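Local coordinates for glucan-binding protein C, GbpC (Streptococcus mutans UA159, PDB 5UQZ) that probably binds glucan at the bacterial cell wall and mediates both sucrose-independent and sucrose-dependent adherence, this chain including its calcium-binding beta-supersandwich domain, at residues M126-I139 and S150-T162. Sequence-based numbering, arbitrary orientation. Where two conformers were deposited one is given.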
loop_
_atom_site.group_PDB
_atom_site.type_symbol
_atom_site.label_atom_id
_atom_site.label_comp_id
_atom_site.label_asym_id
_atom_site.label_seq_id
_atom_site.Cartn_x
_atom_site.Cartn_y
_atom_site.Cartn_z
ATOM N N MET A 126 17.378 -7.096 8.070
ATOM C CA MET A 126 17.969 -7.645 6.859
ATOM C C MET A 126 19.296 -6.967 6.574
ATOM O O MET A 126 19.539 -5.825 6.984
ATOM C CB MET A 126 17.044 -7.419 5.664
ATOM C CG MET A 126 15.804 -8.312 5.671
ATOM S SD MET A 126 14.731 -8.091 4.264
ATOM C CE MET A 126 15.554 -9.080 3.035
ATOM N N LYS A 127 20.182 -7.703 5.894
ATOM C CA LYS A 127 21.517 -7.246 5.546
ATOM C C LYS A 127 21.621 -7.209 4.024
ATOM O O LYS A 127 21.221 -8.171 3.336
ATOM C CB LYS A 127 22.510 -8.269 6.138
ATOM C CG LYS A 127 23.953 -7.973 5.768
ATOM C CD LYS A 127 24.906 -8.873 6.558
ATOM C CE LYS A 127 26.336 -8.655 6.095
ATOM N NZ LYS A 127 27.288 -9.551 6.794
ATOM N N VAL A 128 22.161 -6.118 3.503
ATOM C CA VAL A 128 22.268 -5.968 2.054
ATOM C C VAL A 128 22.977 -7.178 1.455
ATOM O O VAL A 128 24.047 -7.592 1.934
ATOM C CB VAL A 128 23.013 -4.673 1.708
ATOM C CG1 VAL A 128 23.481 -4.691 0.241
ATOM C CG2 VAL A 128 22.120 -3.463 1.959
ATOM N N GLY A 129 22.375 -7.749 0.403
ATOM C CA GLY A 129 22.997 -8.786 -0.384
ATOM C C GLY A 129 22.735 -10.192 0.090
ATOM O O GLY A 129 23.149 -11.141 -0.582
ATOM N N ASP A 130 22.071 -10.378 1.250
ATOM C CA ASP A 130 21.850 -11.704 1.821
ATOM C C ASP A 130 20.407 -12.148 1.630
ATOM O O ASP A 130 19.494 -11.702 2.351
ATOM C CB ASP A 130 22.186 -11.661 3.289
ATOM C CG ASP A 130 23.705 -11.580 3.510
ATOM O OD1 ASP A 130 24.488 -11.775 2.538
ATOM O OD2 ASP A 130 24.131 -11.370 4.620
ATOM N N GLN A 131 20.208 -13.062 0.687
ATOM C CA GLN A 131 18.859 -13.504 0.366
ATOM C C GLN A 131 18.304 -14.314 1.529
ATOM O O GLN A 131 19.018 -15.133 2.134
ATOM C CB GLN A 131 18.889 -14.349 -0.908
ATOM C CG GLN A 131 17.512 -14.872 -1.355
ATOM C CD GLN A 131 17.644 -15.712 -2.622
ATOM O OE1 GLN A 131 17.940 -15.170 -3.702
ATOM N NE2 GLN A 131 17.471 -16.998 -2.506
ATOM N N ILE A 132 17.041 -14.076 1.848
ATOM C CA ILE A 132 16.334 -14.885 2.806
ATOM C C ILE A 132 15.193 -15.597 2.102
ATOM O O ILE A 132 14.725 -15.172 1.044
ATOM C CB ILE A 132 15.843 -14.064 3.997
ATOM C CG1 ILE A 132 14.658 -13.205 3.648
ATOM C CG2 ILE A 132 17.004 -13.253 4.573
ATOM C CD1 ILE A 132 13.990 -12.474 4.803
ATOM N N SER A 133 14.762 -16.720 2.675
ATOM C CA SER A 133 13.692 -17.506 2.106
ATOM C C SER A 133 12.654 -17.791 3.172
ATOM O O SER A 133 12.982 -18.372 4.209
ATOM C CB SER A 133 14.317 -18.772 1.519
ATOM O OG SER A 133 13.394 -19.533 0.822
ATOM N N VAL A 134 11.419 -17.422 2.893
ATOM C CA VAL A 134 10.349 -17.592 3.872
ATOM C C VAL A 134 9.318 -18.540 3.301
ATOM O O VAL A 134 8.781 -18.309 2.207
ATOM C CB VAL A 134 9.687 -16.248 4.209
ATOM C CG1 VAL A 134 8.613 -16.427 5.275
ATOM C CG2 VAL A 134 10.736 -15.217 4.646
ATOM N N THR A 135 9.043 -19.630 4.019
ATOM C CA THR A 135 8.018 -20.594 3.603
ATOM C C THR A 135 6.822 -20.435 4.500
ATOM O O THR A 135 6.948 -20.495 5.727
ATOM C CB THR A 135 8.579 -22.019 3.687
ATOM O OG1 THR A 135 9.731 -22.110 2.791
ATOM C CG2 THR A 135 7.564 -23.031 3.249
ATOM N N TYR A 136 5.657 -20.253 3.871
ATOM C CA TYR A 136 4.408 -20.045 4.589
ATOM C C TYR A 136 3.519 -21.253 4.347
ATOM O O TYR A 136 3.290 -21.666 3.185
ATOM C CB TYR A 136 3.677 -18.819 4.045
ATOM C CG TYR A 136 4.449 -17.509 4.039
ATOM C CD1 TYR A 136 5.358 -17.208 3.029
ATOM C CD2 TYR A 136 4.244 -16.539 5.059
ATOM C CE1 TYR A 136 6.017 -15.993 2.979
ATOM C CE2 TYR A 136 4.874 -15.313 4.988
ATOM C CZ TYR A 136 5.751 -15.036 3.946
ATOM O OH TYR A 136 6.356 -13.819 3.832
ATOM N N ASP A 137 3.008 -21.840 5.410
ATOM C CA ASP A 137 2.051 -22.915 5.221
ATOM C C ASP A 137 0.887 -22.747 6.172
ATOM O O ASP A 137 0.772 -21.726 6.836
ATOM C CB ASP A 137 2.653 -24.296 5.053
ATOM C CG ASP A 137 3.391 -24.710 6.248
ATOM O OD1 ASP A 137 3.387 -24.007 7.231
ATOM O OD2 ASP A 137 3.952 -25.806 6.252
ATOM N N ASN A 138 -0.016 -23.736 6.194
ATOM C CA ASN A 138 -1.385 -23.552 6.700
ATOM C C ASN A 138 -2.122 -22.486 5.876
ATOM O O ASN A 138 -2.556 -21.445 6.378
ATOM C CB ASN A 138 -1.462 -23.266 8.211
ATOM C CG ASN A 138 -2.777 -23.723 8.785
ATOM O OD1 ASN A 138 -3.607 -24.278 8.100
ATOM N ND2 ASN A 138 -2.893 -23.679 10.087
ATOM N N ILE A 139 -2.235 -22.791 4.570
ATOM C CA ILE A 139 -2.879 -21.923 3.565
ATOM C C ILE A 139 -4.248 -22.532 3.325
ATOM O O ILE A 139 -4.368 -23.706 2.916
ATOM C CB ILE A 139 -2.060 -21.896 2.271
ATOM C CG1 ILE A 139 -0.582 -21.551 2.531
ATOM C CG2 ILE A 139 -2.696 -20.919 1.297
ATOM C CD1 ILE A 139 -0.332 -20.285 3.291
ATOM N N SER A 150 -1.175 -24.918 -1.215
ATOM C CA SER A 150 -0.843 -25.541 0.069
ATOM C C SER A 150 0.257 -24.813 0.812
ATOM O O SER A 150 0.414 -25.039 2.024
ATOM C CB SER A 150 -0.370 -26.971 -0.166
ATOM O OG SER A 150 0.872 -26.955 -0.890
ATOM N N LYS A 151 1.020 -23.978 0.135
ATOM C CA LYS A 151 2.242 -23.418 0.685
ATOM C C LYS A 151 2.656 -22.305 -0.247
ATOM O O LYS A 151 2.356 -22.360 -1.454
ATOM C CB LYS A 151 3.321 -24.552 0.706
ATOM C CG LYS A 151 4.692 -24.141 1.160
ATOM C CD LYS A 151 5.580 -25.357 1.340
ATOM C CE LYS A 151 5.930 -26.078 0.078
ATOM N NZ LYS A 151 6.920 -27.192 0.386
ATOM N N VAL A 152 3.360 -21.320 0.289
ATOM C CA VAL A 152 3.914 -20.231 -0.495
ATOM C C VAL A 152 5.362 -20.085 -0.055
ATOM O O VAL A 152 5.640 -20.102 1.143
ATOM C CB VAL A 152 3.159 -18.886 -0.269
ATOM C CG1 VAL A 152 3.657 -17.812 -1.214
ATOM C CG2 VAL A 152 1.628 -19.093 -0.431
ATOM N N LYS A 153 6.273 -19.876 -1.007
ATOM C CA LYS A 153 7.634 -19.487 -0.670
ATOM C C LYS A 153 7.886 -18.094 -1.219
ATOM O O LYS A 153 7.582 -17.837 -2.389
ATOM C CB LYS A 153 8.674 -20.478 -1.210
ATOM C CG LYS A 153 10.104 -20.105 -0.825
ATOM C CD LYS A 153 11.091 -21.260 -1.035
ATOM C CE LYS A 153 11.308 -21.649 -2.452
ATOM N NZ LYS A 153 12.500 -22.571 -2.487
ATOM N N ILE A 154 8.417 -17.212 -0.375
ATOM C CA ILE A 154 8.816 -15.887 -0.833
ATOM C C ILE A 154 10.259 -15.682 -0.456
ATOM O O ILE A 154 10.626 -15.777 0.729
ATOM C CB ILE A 154 7.909 -14.762 -0.274
ATOM C CG1 ILE A 154 6.439 -15.089 -0.533
ATOM C CG2 ILE A 154 8.335 -13.425 -0.930
ATOM C CD1 ILE A 154 5.463 -14.005 -0.065
ATOM N N ASN A 155 11.096 -15.373 -1.460
ATOM C CA ASN A 155 12.465 -14.972 -1.217
ATOM C C ASN A 155 12.539 -13.462 -1.245
ATOM O O ASN A 155 11.883 -12.818 -2.065
ATOM C CB ASN A 155 13.364 -15.545 -2.332
ATOM C CG ASN A 155 13.464 -17.041 -2.265
ATOM O OD1 ASN A 155 13.180 -17.655 -1.231
ATOM N ND2 ASN A 155 13.778 -17.664 -3.380
ATOM N N TYR A 156 13.342 -12.904 -0.333
ATOM C CA TYR A 156 13.539 -11.461 -0.237
ATOM C C TYR A 156 15.033 -11.184 -0.158
ATOM O O TYR A 156 15.763 -11.853 0.593
ATOM C CB TYR A 156 12.923 -10.890 1.072
ATOM C CG TYR A 156 11.467 -11.191 1.278
ATOM C CD1 TYR A 156 11.034 -12.337 1.938
ATOM C CD2 TYR A 156 10.519 -10.250 0.932
ATOM C CE1 TYR A 156 9.685 -12.561 2.242
ATOM C CE2 TYR A 156 9.148 -10.458 1.216
ATOM C CZ TYR A 156 8.744 -11.595 1.891
ATOM O OH TYR A 156 7.411 -11.775 2.143
ATOM N N THR A 157 15.471 -10.147 -0.876
ATOM C CA THR A 157 16.877 -9.708 -0.812
ATOM C C THR A 157 16.897 -8.184 -0.716
ATOM O O THR A 157 16.361 -7.497 -1.597
ATOM C CB THR A 157 17.667 -10.118 -2.060
ATOM O OG1 THR A 157 17.542 -11.531 -2.218
ATOM C CG2 THR A 157 19.143 -9.763 -1.901
ATOM N N LEU A 158 17.557 -7.679 0.322
ATOM C CA LEU A 158 17.742 -6.229 0.448
ATOM C C LEU A 158 18.923 -5.820 -0.437
ATOM O O LEU A 158 20.031 -6.339 -0.256
ATOM C CB LEU A 158 18.038 -5.906 1.910
ATOM C CG LEU A 158 18.196 -4.405 2.226
ATOM C CD1 LEU A 158 16.884 -3.633 2.078
ATOM C CD2 LEU A 158 18.740 -4.224 3.645
ATOM N N ASN A 159 18.690 -4.954 -1.423
ATOM C CA ASN A 159 19.759 -4.570 -2.347
ATOM C C ASN A 159 20.474 -3.306 -1.893
ATOM O O ASN A 159 21.620 -3.067 -2.277
ATOM C CB ASN A 159 19.194 -4.296 -3.749
ATOM C CG ASN A 159 18.465 -5.504 -4.282
ATOM O OD1 ASN A 159 19.023 -6.627 -4.277
ATOM N ND2 ASN A 159 17.225 -5.306 -4.692
ATOM N N SER A 160 19.812 -2.454 -1.135
ATOM C CA SER A 160 20.365 -1.187 -0.651
ATOM C C SER A 160 19.493 -0.688 0.490
ATOM O O SER A 160 18.325 -1.105 0.624
ATOM C CB SER A 160 20.456 -0.140 -1.755
ATOM O OG SER A 160 19.151 0.281 -2.198
ATOM N N SER A 161 20.056 0.222 1.284
ATOM C CA SER A 161 19.315 0.861 2.373
ATOM C C SER A 161 19.529 2.374 2.321
ATOM O O SER A 161 20.464 2.876 1.671
ATOM C CB SER A 161 19.826 0.333 3.720
ATOM O OG SER A 161 19.101 0.940 4.748
ATOM N N THR A 162 18.673 3.098 3.055
ATOM C CA THR A 162 18.851 4.515 3.301
ATOM C C THR A 162 19.778 4.806 4.489
ATOM O O THR A 162 20.113 5.981 4.701
ATOM C CB THR A 162 17.495 5.199 3.492
ATOM O OG1 THR A 162 16.796 4.477 4.509
ATOM C CG2 THR A 162 16.667 5.133 2.226
HETATM O O HOH W 1 18.824 -9.131 2.382
HETATM O O HOH W 2 19.121 -12.674 -4.116
HETATM O O HOH W 3 14.887 -21.626 -0.822
HETATM O O HOH W 4 -1.239 -25.562 4.277
#
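Strands 132-137 and 151-160 pair antiparallel within the large sheet of the beta-supersandwich, I132, V134 and Y136 each trading two backbone hydrogen bonds with Y156, I154 and V152. On the buried face carrying these six side chains, Y156 extends nearly along the strands and Y136 slants across to meet it. Y156 OH donates to Y136 OH at 2.9 Å, the acceptor lying in plane at the Y156 ring edge. V134 CG1 sits over one face of the Y136 ring, while its CG2 meets the edge of Y156 at CE1, 3.7 Å away. On the polar face, in one of two conformers, S133 OG (chi1 -174°, anti to the backbone N) bonds N155 OD1 at 2.8 Å, in the plane of that side-chain carbonyl; this bond and the water from OG to K153 NZ are probably part-time. The Q131 and N155 amides stack, their planes 11° apart. Beyond the ladder, the type II turn K127-D130 sends G129 N to L158 O (2.8 Å), and one water joins K127 O, D130 O and L158 N. Strand 73-77 flanks 132-137, with K73 salt-bridged to D137, and strand 194-204 flanks 151-160; L172 of the four-stranded sheet packs against V134, Y136 and Y156.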